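Local coordinates for STIL N-terminal domain-containing protein (Trichoplax adhaerens, PDB 5OI9), which probably takes part in centriole assembly as a STIL-family protein, of which this chain is the N-terminal domain, and may bind CEP85, at residues V204-T209 with V299-T304; G231-N236 with L241-D246; V257-D262 with M277-S282. One frame throughout, in Å; residues are numbered along the deposited sequence.

Interaction 1 (V204-T209 with V299-T304); sequences VSIVPT and VLYTQT
Ile206 reaches out of its loop with its delta methyl and sets it between two side chains of strand 296-302. CD1 lies 3.6 Å from OH of Tyr301 and 3.9 Å from CG1 of Val299; the isoleucine and tyrosine side chains come from opposite directions, while the isoleucine and Val299 slide past each other. CG1 of Ile206 stands anti to the carbonyl carbon (chi1 -61°) and the chain beyond it is extended, which carries CD1 inward. This is the close-packed part, with Val299 and Tyr301 both buried, and Phe310 of the next strand, 309-314, touches Ile206 and Val299. Strand 296-302 is an inner strand of the mixed sheet, and the loop 204-209 runs on from strand 196-200 of that same sheet toward helix 210-216. Away from Ile206 the loop turns outward: Ser205 and Pro208 are exposed and keep clear of 299-304, though Ser205 and Val207 are tied to Leu241 by backbone hydrogen bonds. The chain then makes an inverse gamma turn centred on Pro208, with Thr209 N bonded to Val207 O at 2.7 Å. Thr209 takes the N-cap position of the helix, whose Arg213 binds Pro208 O through NE.

Interaction 2 (G231-N236 with L241-D246); sequences GYVAIN and LLLVLD
Tyr232 and Ala234 pair with Val244 and Leu242 along two antiparallel strands whose short axes approach to 4.3 Å and run at 145° to one another. Both are hydrogen-bonded pairs, and each closes with two backbone bonds. Tyr232 N gives to Val244 O at 3.0 Å, and Val244 N returns a bond to Tyr232 O at 2.8 Å. At the next pair Ala234 N reaches Leu242 O at 2.6 Å, lying in the carbonyl plane. The reverse bond, Leu242 N to Ala234 O at 2.7 Å, is almost straight at its hydrogen, but the donor sits above the carbonyl plane, 48° out of it. Val244 O is gripped twice, since NE1 of Trp260 also donates to it, and the CA of Gly231 comes close to the same oxygen.

On one face lie Val233, Ile235, Leu241 and Leu243. Val233 has CG1 anti to its backbone N (chi1 179°), which lays that methyl 3.8 Å from CB of Leu241, while CG2 runs alongside CD2 of Leu243 at 4.0 Å. Leu243 goes on to pack on Leu211, Ala212 and Leu215 of helix 210-216. The other face carries Tyr232, Ala234, Leu242 and Val244. There the lone methyl of Ala234, CB, meets CG2 of Val244 at 4.1 Å, and Leu251 comes in against both Tyr232 and Val244. Beyond the paired residues, CB of Asp246 approaches the ring of Tyr232 obliquely, and its OD2 is bonded to OG of Ser159. At the turn, Asn236 OD1 accepts from Asn240 N. The whole is a beta hairpin, strand 241-245 forming one outer edge of the mixed sheet and strand 229-235 joining it to strand 256-264.

Interaction 3 (V257-D262 with M277-S282); sequences VGIWVD and MRYLYS
Tyr279 points from its helix onto the strand and lays its ring against the backbone at Gly258, its hydroxyl reaching Val257, while the side chain of Ile259 packs at its base. The two segments belong to a beta-alpha-beta unit, strand 256-264, helix 270-281 and strand 296-302, in which the two strands are parallel neighbours and the helix packs on their sheet. Helix and strand run in nearly opposed directions, their short axes 153° apart and 9.0 Å from each other at closest approach. With CG anti to the backbone N (chi1 179°), the tyrosine ring leaves the helix toward Gly258, whose CA sits over a ring face, 4.3 Å from the centroid and 25° off the normal, a CH-pi contact. A glycine is called for here anyway, because at its backbone angles a beta carbon would be jammed against the preceding carbonyl oxygen. Ile259 is set obliquely to the tyrosine, its CG2 3.7 Å from CB of Tyr279. On the sheet side Tyr232 also touches Tyr279, and the ring of Phe296 meets its ring at an inclined angle. The hydroxyl of Tyr279 is bonded to Arg290 O. With an alanine in place of Tyr279, that carbonyl would probably be left without its mate and a gap would be likely to open over Gly258 CA. Gly258 N stands near too, 3.3 Å from Tyr279 OH, but at an angle too poor for a hydrogen bond, and Val257 C is 3.6 Å from the same OH.

All three contacts reach the same mixed sheet. Interactions 2 and 3, with centres about 10 Å apart, join where strands 229-235 and 256-264 pair: Val233 O lies 2.9 Å from Val257 N, probably hydrogen-bonded. Interaction 1 meets interaction 3 through the parallel partner strand, with Tyr301 N 2.8 Å from Val261 O, centres about 15 Å apart. Its loop also runs against the hairpin of interaction 2, about 11 Å away between centres, where Val207 N lies 2.9 Å from Leu241 O. The phenol that receives Ile206 touches the hairpin as well, Tyr301 OH being 3.4 Å from Leu243 CD1. Leu243 meets helix 210-216 on one face of the sheet, Ile259 helix 270-281 on the other.

Interaction 1 (V204-T209 with V299-T304)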
ATOM      1  N   VAL A 204       7.879  18.040  22.123  1.00 24.23           N
ATOM      2  CA  VAL A 204       8.660  19.128  21.550  1.00 22.42           C
ATOM      3  C   VAL A 204       7.720  20.283  21.230  1.00 25.07           C
ATOM      4  O   VAL A 204       6.578  20.068  20.811  1.00 21.77           O
ATOM      5  CB  VAL A 204       9.425  18.670  20.290  1.00 24.17           C
ATOM      6  CG1 VAL A 204      10.288  19.793  19.747  1.00 20.09           C
ATOM      7  CG2 VAL A 204      10.273  17.446  20.604  1.00 21.17           C
ATOM      8  N   SER A 205       8.203  21.504  21.439  1.00 21.83           N
ATOM      9  CA  SER A 205       7.396  22.694  21.207  1.00 25.53           C
ATOM     10  C   SER A 205       7.035  22.835  19.732  1.00 21.41           C
ATOM     11  O   SER A 205       7.881  22.676  18.847  1.00 20.87           O
ATOM     12  CB  SER A 205       8.148  23.939  21.679  1.00 28.87           C
ATOM     13  OG  SER A 205       7.481  25.118  21.268  1.00 39.14           O
ATOM     14  N   ILE A 206       5.769  23.147  19.471  1.00 18.31           N
ATOM     15  CA  ILE A 206       5.259  23.361  18.124  1.00 16.27           C
ATOM     16  C   ILE A 206       4.778  24.802  18.019  1.00 18.78           C
ATOM     17  O   ILE A 206       4.011  25.266  18.871  1.00 20.77           O
ATOM     18  CB  ILE A 206       4.120  22.383  17.780  1.00 19.98           C
ATOM     19  CG1 ILE A 206       4.615  20.935  17.849  1.00 16.73           C
ATOM     20  CG2 ILE A 206       3.547  22.691  16.403  1.00 13.65           C
ATOM     21  CD1 ILE A 206       3.515  19.912  17.700  1.00 17.54           C
ATOM     22  N   VAL A 207       5.227  25.500  16.981  1.00 15.09           N
ATOM     23  CA  VAL A 207       4.738  26.860  16.723  1.00 13.81           C
ATOM     24  C   VAL A 207       3.227  26.817  16.525  1.00 19.53           C
ATOM     25  O   VAL A 207       2.734  26.035  15.686  1.00 19.02           O
ATOM     26  CB  VAL A 207       5.437  27.458  15.490  1.00 18.29           C
ATOM     27  CG1 VAL A 207       5.052  28.919  15.309  1.00 15.92           C
ATOM     28  CG2 VAL A 207       6.946  27.307  15.609  1.00 19.67           C
ATOM     29  N   PRO A 208       2.446  27.615  17.256  1.00 16.09           N
ATOM     30  CA  PRO A 208       0.976  27.499  17.208  1.00 15.94           C
ATOM     31  C   PRO A 208       0.361  28.158  15.976  1.00 17.58           C
ATOM     32  O   PRO A 208      -0.453  29.082  16.067  1.00 17.56           O
ATOM     33  CB  PRO A 208       0.555  28.183  18.515  1.00 18.25           C
ATOM     34  CG  PRO A 208       1.607  29.209  18.746  1.00 15.13           C
ATOM     35  CD  PRO A 208       2.894  28.610  18.248  1.00 17.58           C
ATOM     36  N   THR A 209       0.740  27.667  14.799  1.00 17.21           N
ATOM     37  CA  THR A 209       0.100  28.102  13.566  1.00 21.09           C
ATOM     38  C   THR A 209      -1.323  27.546  13.490  1.00 18.24           C
ATOM     39  O   THR A 209      -1.761  26.751  14.329  1.00 16.32           O
ATOM     40  CB  THR A 209       0.916  27.662  12.352  1.00 17.40           C
ATOM     41  OG1 THR A 209       0.991  26.230  12.320  1.00 17.41           O
ATOM     42  CG2 THR A 209       2.322  28.234  12.419  1.00 17.79           C
ATOM     43  N   VAL A 299       5.176  13.528  14.784  1.00 13.35           N
ATOM     44  CA  VAL A 299       4.162  14.110  15.654  1.00 11.55           C
ATOM     45  C   VAL A 299       2.859  13.392  15.337  1.00 11.95           C
ATOM     46  O   VAL A 299       2.283  13.577  14.260  1.00 12.96           O
ATOM     47  CB  VAL A 299       4.042  15.627  15.455  1.00 13.75           C
ATOM     48  CG1 VAL A 299       3.029  16.210  16.421  1.00 13.02           C
ATOM     49  CG2 VAL A 299       5.399  16.292  15.642  1.00 10.01           C
ATOM     50  N   LEU A 300       2.404  12.551  16.261  1.00 11.98           N
ATOM     51  CA  LEU A 300       1.301  11.629  16.015  1.00 13.36           C
ATOM     52  C   LEU A 300       0.063  12.115  16.757  1.00 17.50           C
ATOM     53  O   LEU A 300       0.009  12.057  17.991  1.00 18.86           O
ATOM     54  CB  LEU A 300       1.680  10.214  16.446  1.00 10.92           C
ATOM     55  CG  LEU A 300       0.734   9.094  16.012  1.00 17.44           C
ATOM     56  CD1 LEU A 300       0.607   9.062  14.497  1.00 13.13           C
ATOM     57  CD2 LEU A 300       1.224   7.756  16.540  1.00 14.79           C
ATOM     58  N   TYR A 301      -0.934  12.576  16.004  1.00 13.19           N
ATOM     59  CA  TYR A 301      -2.220  12.986  16.566  1.00 15.63           C
ATOM     60  C   TYR A 301      -3.164  11.792  16.520  1.00 17.99           C
ATOM     61  O   TYR A 301      -3.842  11.546  15.522  1.00 20.96           O
ATOM     62  CB  TYR A 301      -2.789  14.174  15.799  1.00 14.70           C
ATOM     63  CG  TYR A 301      -1.950  15.423  15.904  1.00 16.34           C
ATOM     64  CD1 TYR A 301      -2.145  16.326  16.940  1.00 15.58           C
ATOM     65  CD2 TYR A 301      -0.959  15.699  14.967  1.00 14.04           C
ATOM     66  CE1 TYR A 301      -1.379  17.471  17.042  1.00 18.25           C
ATOM     67  CE2 TYR A 301      -0.190  16.839  15.061  1.00 13.61           C
ATOM     68  CZ  TYR A 301      -0.402  17.721  16.102  1.00 19.85           C
ATOM     69  OH  TYR A 301       0.362  18.859  16.202  1.00 17.83           O
ATOM     70  N   THR A 302      -3.210  11.035  17.612  1.00 16.05           N
ATOM     71  CA  THR A 302      -4.109   9.892  17.654  1.00 21.24           C
ATOM     72  C   THR A 302      -5.537  10.345  17.944  1.00 25.08           C
ATOM     73  O   THR A 302      -5.782  11.409  18.521  1.00 21.85           O
ATOM     74  CB  THR A 302      -3.661   8.874  18.706  1.00 20.42           C
ATOM     75  OG1 THR A 302      -3.846   9.417  20.019  1.00 20.81           O
ATOM     76  CG2 THR A 302      -2.197   8.510  18.508  1.00 19.29           C
ATOM     77  N   GLN A 303      -6.489   9.511  17.528  1.00 22.32           N
ATOM     78  CA  GLN A 303      -7.904   9.793  17.729  1.00 27.35           C
ATOM     79  C   GLN A 303      -8.370   9.513  19.150  1.00 23.28           C
ATOM     80  O   GLN A 303      -9.488   9.903  19.504  1.00 29.63           O
ATOM     81  CB  GLN A 303      -8.750   8.970  16.752  1.00 30.92           C
ATOM     82  CG  GLN A 303      -8.505   9.278  15.287  1.00 35.10           C
ATOM     83  CD  GLN A 303      -9.156   8.264  14.366  1.00 42.70           C
ATOM     84  OE1 GLN A 303      -9.233   7.078  14.688  1.00 41.27           O
ATOM     85  NE2 GLN A 303      -9.631   8.726  13.215  1.00 49.32           N
ATOM     86  N   THR A 304      -7.551   8.856  19.969  1.00 18.43           N
ATOM     87  CA  THR A 304      -7.962   8.434  21.299  1.00 23.78           C
ATOM     88  C   THR A 304      -7.331   9.248  22.420  1.00 22.66           C
ATOM     89  O   THR A 304      -7.600   8.967  23.592  1.00 19.98           O
ATOM     90  CB  THR A 304      -7.641   6.946  21.502  1.00 31.61           C
ATOM     91  OG1 THR A 304      -6.233   6.726  21.332  1.00 31.21           O
ATOM     92  CG2 THR A 304      -8.404   6.094  20.493  1.00 29.12           C
TER

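Interaction 2 (G231-N236 with L241-D246)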
ATOM      1  N   GLY A 231       1.362  15.235   6.968  1.00 12.01           N
ATOM      2  CA  GLY A 231       2.123  16.328   6.411  1.00 14.32           C
ATOM      3  C   GLY A 231       3.566  16.224   6.842  1.00 14.90           C
ATOM      4  O   GLY A 231       4.034  15.142   7.210  1.00 11.45           O
ATOM      5  N   TYR A 232       4.279  17.341   6.821  1.00 11.00           N
ATOM      6  CA  TYR A 232       5.701  17.329   7.112  1.00 12.58           C
ATOM      7  C   TYR A 232       6.014  18.380   8.168  1.00 12.33           C
ATOM      8  O   TYR A 232       5.228  19.301   8.413  1.00 12.08           O
ATOM      9  CB  TYR A 232       6.510  17.531   5.822  1.00 12.13           C
ATOM     10  CG  TYR A 232       6.187  16.450   4.813  1.00 10.61           C
ATOM     11  CD1 TYR A 232       6.842  15.228   4.846  1.00 12.65           C
ATOM     12  CD2 TYR A 232       5.186  16.630   3.867  1.00 13.83           C
ATOM     13  CE1 TYR A 232       6.531  14.222   3.947  1.00 13.66           C
ATOM     14  CE2 TYR A 232       4.867  15.633   2.961  1.00 12.74           C
ATOM     15  CZ  TYR A 232       5.545  14.430   3.005  1.00 17.80           C
ATOM     16  OH  TYR A 232       5.233  13.427   2.109  1.00 15.00           O
ATOM     17  N   VAL A 233       7.162  18.206   8.816  1.00 13.25           N
ATOM     18  CA  VAL A 233       7.563  19.028   9.951  1.00 13.29           C
ATOM     19  C   VAL A 233       8.815  19.796   9.563  1.00 10.57           C
ATOM     20  O   VAL A 233       9.841  19.196   9.218  1.00 10.69           O
ATOM     21  CB  VAL A 233       7.809  18.183  11.211  1.00 12.09           C
ATOM     22  CG1 VAL A 233       8.241  19.078  12.367  1.00 11.16           C
ATOM     23  CG2 VAL A 233       6.564  17.394  11.574  1.00 10.94           C
ATOM     24  N   ALA A 234       8.730  21.118   9.623  1.00 15.53           N
ATOM     25  CA  ALA A 234       9.869  21.992   9.415  1.00 14.82           C
ATOM     26  C   ALA A 234      10.330  22.533  10.766  1.00 16.22           C
ATOM     27  O   ALA A 234       9.713  22.290  11.806  1.00 18.32           O
ATOM     28  CB  ALA A 234       9.507  23.115   8.442  1.00 15.94           C
ATOM     29  N   ILE A 235      11.432  23.275  10.754  1.00 16.49           N
ATOM     30  CA  ILE A 235      12.028  23.792  11.981  1.00 29.53           C
ATOM     31  C   ILE A 235      12.586  25.180  11.698  1.00 25.36           C
ATOM     32  O   ILE A 235      13.075  25.450  10.596  1.00 34.03           O
ATOM     33  CB  ILE A 235      13.113  22.832  12.523  1.00 22.08           C
ATOM     34  CG1 ILE A 235      13.588  23.260  13.913  1.00 40.11           C
ATOM     35  CG2 ILE A 235      14.287  22.735  11.560  1.00 36.22           C
ATOM     36  CD1 ILE A 235      14.461  22.224  14.598  1.00 43.04           C
ATOM     37  N   ASN A 236      12.488  26.069  12.685  1.00 39.69           N
ATOM     38  CA  ASN A 236      12.935  27.449  12.550  1.00 38.07           C
ATOM     39  C   ASN A 236      14.210  27.678  13.360  1.00 45.74           C
ATOM     40  O   ASN A 236      14.784  26.754  13.946  1.00 43.81           O
ATOM     41  CB  ASN A 236      11.829  28.424  12.970  1.00 31.92           C
ATOM     42  CG  ASN A 236      11.384  28.233  14.412  1.00 31.36           C
ATOM     43  OD1 ASN A 236      12.002  27.498  15.183  1.00 38.90           O
ATOM     44  ND2 ASN A 236      10.302  28.907  14.783  1.00 34.51           N
ATOM     45  N   LEU A 241       9.223  23.466  16.025  1.00 24.66           N
ATOM     46  CA  LEU A 241       8.653  22.704  14.925  1.00 17.67           C
ATOM     47  C   LEU A 241       7.535  23.482  14.244  1.00 19.32           C
ATOM     48  O   LEU A 241       6.684  24.083  14.907  1.00 21.95           O
ATOM     49  CB  LEU A 241       8.116  21.362  15.426  1.00 15.32           C
ATOM     50  CG  LEU A 241       9.087  20.480  16.210  1.00 16.13           C
ATOM     51  CD1 LEU A 241       8.437  19.150  16.561  1.00 23.57           C
ATOM     52  CD2 LEU A 241      10.374  20.266  15.428  1.00 13.20           C
ATOM     53  N   LEU A 242       7.543  23.458  12.914  1.00 17.52           N
ATOM     54  CA  LEU A 242       6.496  24.059  12.098  1.00 17.18           C
ATOM     55  C   LEU A 242       5.833  22.959  11.282  1.00 16.53           C
ATOM     56  O   LEU A 242       6.518  22.218  10.570  1.00 15.86           O
ATOM     57  CB  LEU A 242       7.066  25.142  11.178  1.00 16.04           C
ATOM     58  CG  LEU A 242       7.184  26.553  11.754  1.00 32.79           C
ATOM     59  CD1 LEU A 242       8.023  27.442  10.848  1.00 35.96           C
ATOM     60  CD2 LEU A 242       5.800  27.144  11.938  1.00 31.76           C
ATOM     61  N   LEU A 243       4.512  22.855  11.387  1.00 16.75           N
ATOM     62  CA  LEU A 243       3.767  21.841  10.653  1.00 15.29           C
ATOM     63  C   LEU A 243       3.409  22.363   9.270  1.00 14.57           C
ATOM     64  O   LEU A 243       3.034  23.527   9.108  1.00 12.34           O
ATOM     65  CB  LEU A 243       2.502  21.439  11.411  1.00 14.56           C
ATOM     66  CG  LEU A 243       2.686  20.964  12.856  1.00 15.54           C
ATOM     67  CD1 LEU A 243       1.419  20.291  13.355  1.00 12.73           C
ATOM     68  CD2 LEU A 243       3.881  20.033  12.993  1.00 12.91           C
ATOM     69  N   VAL A 244       3.529  21.492   8.271  1.00 14.14           N
ATOM     70  CA  VAL A 244       3.354  21.865   6.873  1.00 11.85           C
ATOM     71  C   VAL A 244       2.374  20.901   6.219  1.00 15.23           C
ATOM     72  O   VAL A 244       2.413  19.692   6.472  1.00 11.25           O
ATOM     73  CB  VAL A 244       4.702  21.865   6.117  1.00 14.32           C
ATOM     74  CG1 VAL A 244       4.528  22.421   4.720  1.00 12.30           C
ATOM     75  CG2 VAL A 244       5.753  22.665   6.881  1.00 15.58           C
ATOM     76  N   LEU A 245       1.493  21.439   5.378  1.00 11.65           N
ATOM     77  CA  LEU A 245       0.588  20.606   4.601  1.00 13.79           C
ATOM     78  C   LEU A 245       1.361  19.810   3.554  1.00 16.83           C
ATOM     79  O   LEU A 245       2.407  20.243   3.061  1.00 16.54           O
ATOM     80  CB  LEU A 245      -0.474  21.467   3.920  1.00 13.46           C
ATOM     81  CG  LEU A 245      -1.419  22.234   4.844  1.00 22.84           C
ATOM     82  CD1 LEU A 245      -2.354  23.121   4.036  1.00 24.56           C
ATOM     83  CD2 LEU A 245      -2.207  21.264   5.709  1.00 18.57           C
ATOM     84  N   ASP A 246       0.831  18.632   3.204  1.00 12.87           N
ATOM     85  CA  ASP A 246       1.506  17.785   2.225  1.00 14.07           C
ATOM     86  C   ASP A 246       1.430  18.343   0.807  1.00 17.39           C
ATOM     87  O   ASP A 246       2.057  17.780  -0.094  1.00 17.05           O
ATOM     88  CB  ASP A 246       0.938  16.359   2.260  1.00 15.20           C
ATOM     89  CG  ASP A 246      -0.542  16.289   1.890  1.00 18.92           C
ATOM     90  OD1 ASP A 246      -1.140  17.328   1.543  1.00 15.69           O
ATOM     91  OD2 ASP A 246      -1.110  15.173   1.950  1.00 13.76           O
TER

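Interaction 3 (V257-D262 with M277-S282)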
ATOM      1  N   VAL A 257      12.421  17.969   9.091  1.00  8.45           N
ATOM      2  CA  VAL A 257      12.962  17.118  10.143  1.00  9.36           C
ATOM      3  C   VAL A 257      12.069  15.929  10.456  1.00 11.30           C
ATOM      4  O   VAL A 257      12.385  15.159  11.368  1.00  8.58           O
ATOM      5  CB  VAL A 257      13.238  17.923  11.429  1.00 14.16           C
ATOM      6  CG1 VAL A 257      14.373  18.913  11.207  1.00  8.73           C
ATOM      7  CG2 VAL A 257      11.969  18.639  11.884  1.00  7.69           C
ATOM      8  N   GLY A 258      10.965  15.757   9.742  1.00 12.74           N
ATOM      9  CA  GLY A 258      10.082  14.640  10.017  1.00 13.46           C
ATOM     10  C   GLY A 258       8.697  14.889   9.447  1.00 10.27           C
ATOM     11  O   GLY A 258       8.530  15.638   8.487  1.00 11.93           O
ATOM     12  N   ILE A 259       7.715  14.233  10.067  1.00  8.70           N
ATOM     13  CA  ILE A 259       6.347  14.192   9.568  1.00 12.41           C
ATOM     14  C   ILE A 259       5.378  14.315  10.735  1.00 10.16           C
ATOM     15  O   ILE A 259       5.737  14.124  11.898  1.00 10.10           O
ATOM     16  CB  ILE A 259       6.047  12.890   8.793  1.00  9.40           C
ATOM     17  CG1 ILE A 259       6.207  11.682   9.720  1.00 10.04           C
ATOM     18  CG2 ILE A 259       6.946  12.760   7.577  1.00  9.57           C
ATOM     19  CD1 ILE A 259       5.853  10.349   9.073  1.00 10.32           C
ATOM     20  N   TRP A 260       4.131  14.643  10.404  1.00 11.42           N
ATOM     21  CA  TRP A 260       3.023  14.526  11.336  1.00 12.98           C
ATOM     22  C   TRP A 260       1.938  13.667  10.701  1.00 12.46           C
ATOM     23  O   TRP A 260       1.770  13.655   9.478  1.00 11.75           O
ATOM     24  CB  TRP A 260       2.458  15.898  11.751  1.00  9.31           C
ATOM     25  CG  TRP A 260       1.890  16.721  10.635  1.00 12.44           C
ATOM     26  CD1 TRP A 260       2.532  17.697   9.925  1.00 13.27           C
ATOM     27  CD2 TRP A 260       0.557  16.660  10.115  1.00 12.12           C
ATOM     28  NE1 TRP A 260       1.683  18.239   8.991  1.00 12.19           N
ATOM     29  CE2 TRP A 260       0.465  17.620   9.086  1.00 14.83           C
ATOM     30  CE3 TRP A 260      -0.567  15.883  10.415  1.00 12.67           C
ATOM     31  CZ2 TRP A 260      -0.704  17.822   8.354  1.00 13.41           C
ATOM     32  CZ3 TRP A 260      -1.727  16.082   9.683  1.00 16.57           C
ATOM     33  CH2 TRP A 260      -1.786  17.045   8.667  1.00 12.47           C
ATOM     34  N   VAL A 261       1.220  12.921  11.540  1.00 11.28           N
ATOM     35  CA  VAL A 261       0.167  12.020  11.088  1.00 10.31           C
ATOM     36  C   VAL A 261      -1.050  12.204  11.985  1.00 16.74           C
ATOM     37  O   VAL A 261      -0.921  12.316  13.210  1.00 16.20           O
ATOM     38  CB  VAL A 261       0.632  10.546  11.086  1.00 12.29           C
ATOM     39  CG1 VAL A 261      -0.533   9.611  10.773  1.00 10.72           C
ATOM     40  CG2 VAL A 261       1.758  10.344  10.079  1.00  8.46           C
ATOM     41  N   ASP A 262      -2.232  12.235  11.372  1.00 17.02           N
ATOM     42  CA  ASP A 262      -3.491  12.435  12.072  1.00 17.94           C
ATOM     43  C   ASP A 262      -4.477  11.346  11.667  1.00 25.38           C
ATOM     44  O   ASP A 262      -4.411  10.805  10.559  1.00 23.18           O
ATOM     45  CB  ASP A 262      -4.072  13.825  11.755  1.00 21.38           C
ATOM     46  CG  ASP A 262      -5.390  14.090  12.453  1.00 33.40           C
ATOM     47  OD1 ASP A 262      -5.638  13.486  13.517  1.00 38.69           O
ATOM     48  OD2 ASP A 262      -6.183  14.900  11.927  1.00 34.15           O
HETATM   49  N   MSE A 277       7.837   5.791   5.250  1.00 12.59           N
HETATM   50  CA  MSE A 277       8.463   5.319   4.018  1.00 10.73           C
HETATM   51  C   MSE A 277       8.463   6.397   2.950  1.00 13.90           C
HETATM   52  O   MSE A 277       9.470   6.635   2.281  1.00 15.81           O
HETATM   53  CB  MSE A 277       7.743   4.076   3.494  1.00 16.38           C
HETATM   54  CG  MSE A 277       7.914   2.868   4.384  1.00 14.57           C
HETATM   55 SE   MSE A 277       9.778   2.339   4.533  1.00 24.87          SE
HETATM   56  CE  MSE A 277       9.922   1.433   2.820  1.00 22.49           C
ATOM     57  N   ARG A 278       7.308   7.045   2.801  1.00 10.46           N
ATOM     58  CA  ARG A 278       7.176   8.120   1.826  1.00 11.37           C
ATOM     59  C   ARG A 278       8.166   9.246   2.106  1.00 16.76           C
ATOM     60  O   ARG A 278       8.782   9.785   1.179  1.00 14.76           O
ATOM     61  CB  ARG A 278       5.744   8.642   1.837  1.00 17.80           C
ATOM     62  CG  ARG A 278       5.492   9.759   0.862  1.00 22.07           C
ATOM     63  CD  ARG A 278       5.586   9.282  -0.578  1.00 22.29           C
ATOM     64  NE  ARG A 278       5.399  10.406  -1.485  1.00 23.93           N
ATOM     65  CZ  ARG A 278       4.212  10.887  -1.832  1.00 23.88           C
ATOM     66  NH1 ARG A 278       3.106  10.331  -1.354  1.00 19.82           N
ATOM     67  NH2 ARG A 278       4.130  11.921  -2.657  1.00 29.33           N
ATOM     68  N   TYR A 279       8.332   9.614   3.380  1.00 13.86           N
ATOM     69  CA  TYR A 279       9.296  10.654   3.734  1.00 14.33           C
ATOM     70  C   TYR A 279      10.723  10.209   3.434  1.00 14.25           C
ATOM     71  O   TYR A 279      11.524  10.987   2.900  1.00 12.82           O
ATOM     72  CB  TYR A 279       9.142  11.023   5.210  1.00 11.09           C
ATOM     73  CG  TYR A 279      10.116  12.071   5.705  1.00 13.12           C
ATOM     74  CD1 TYR A 279       9.968  13.409   5.356  1.00  8.73           C
ATOM     75  CD2 TYR A 279      11.174  11.726   6.537  1.00 12.69           C
ATOM     76  CE1 TYR A 279      10.850  14.372   5.814  1.00 10.88           C
ATOM     77  CE2 TYR A 279      12.061  12.682   7.003  1.00 10.07           C
ATOM     78  CZ  TYR A 279      11.897  14.003   6.636  1.00 11.59           C
ATOM     79  OH  TYR A 279      12.782  14.955   7.093  1.00 11.73           O
ATOM     80  N   LEU A 280      11.056   8.960   3.760  1.00 11.20           N
ATOM     81  CA  LEU A 280      12.415   8.473   3.535  1.00 15.00           C
ATOM     82  C   LEU A 280      12.733   8.356   2.049  1.00 17.15           C
ATOM     83  O   LEU A 280      13.855   8.656   1.623  1.00 14.28           O
ATOM     84  CB  LEU A 280      12.611   7.123   4.221  1.00 13.57           C
ATOM     85  CG  LEU A 280      12.591   7.141   5.745  1.00 19.13           C
ATOM     86  CD1 LEU A 280      12.871   5.760   6.297  1.00 20.33           C
ATOM     87  CD2 LEU A 280      13.603   8.147   6.262  1.00 14.83           C
ATOM     88  N   TYR A 281      11.763   7.918   1.244  1.00 12.11           N
ATOM     89  CA  TYR A 281      12.033   7.640  -0.162  1.00 16.80           C
ATOM     90  C   TYR A 281      11.986   8.886  -1.036  1.00 19.06           C
ATOM     91  O   TYR A 281      12.700   8.950  -2.044  1.00 19.19           O
ATOM     92  CB  TYR A 281      11.034   6.614  -0.696  1.00 14.20           C
ATOM     93  CG  TYR A 281      11.536   5.193  -0.651  1.00 22.73           C
ATOM     94  CD1 TYR A 281      12.340   4.689  -1.664  1.00 24.04           C
ATOM     95  CD2 TYR A 281      11.206   4.353   0.401  1.00 26.03           C
ATOM     96  CE1 TYR A 281      12.805   3.389  -1.629  1.00 26.13           C
ATOM     97  CE2 TYR A 281      11.665   3.052   0.443  1.00 36.57           C
ATOM     98  CZ  TYR A 281      12.461   2.574  -0.573  1.00 31.72           C
ATOM     99  OH  TYR A 281      12.916   1.277  -0.528  1.00 44.45           O
ATOM    100  N   SER A 282      11.162   9.871  -0.681  1.00 13.90           N
ATOM    101  CA  SER A 282      10.862  10.968  -1.593  1.00 17.52           C
ATOM    102  C   SER A 282      12.120  11.729  -1.989  1.00 15.50           C
ATOM    103  O   SER A 282      12.884  12.188  -1.135  1.00 17.73           O
ATOM    104  CB  SER A 282       9.855  11.924  -0.957  1.00 18.37           C
ATOM    105  OG  SER A 282       9.559  12.997  -1.839  1.00 17.67           O
TER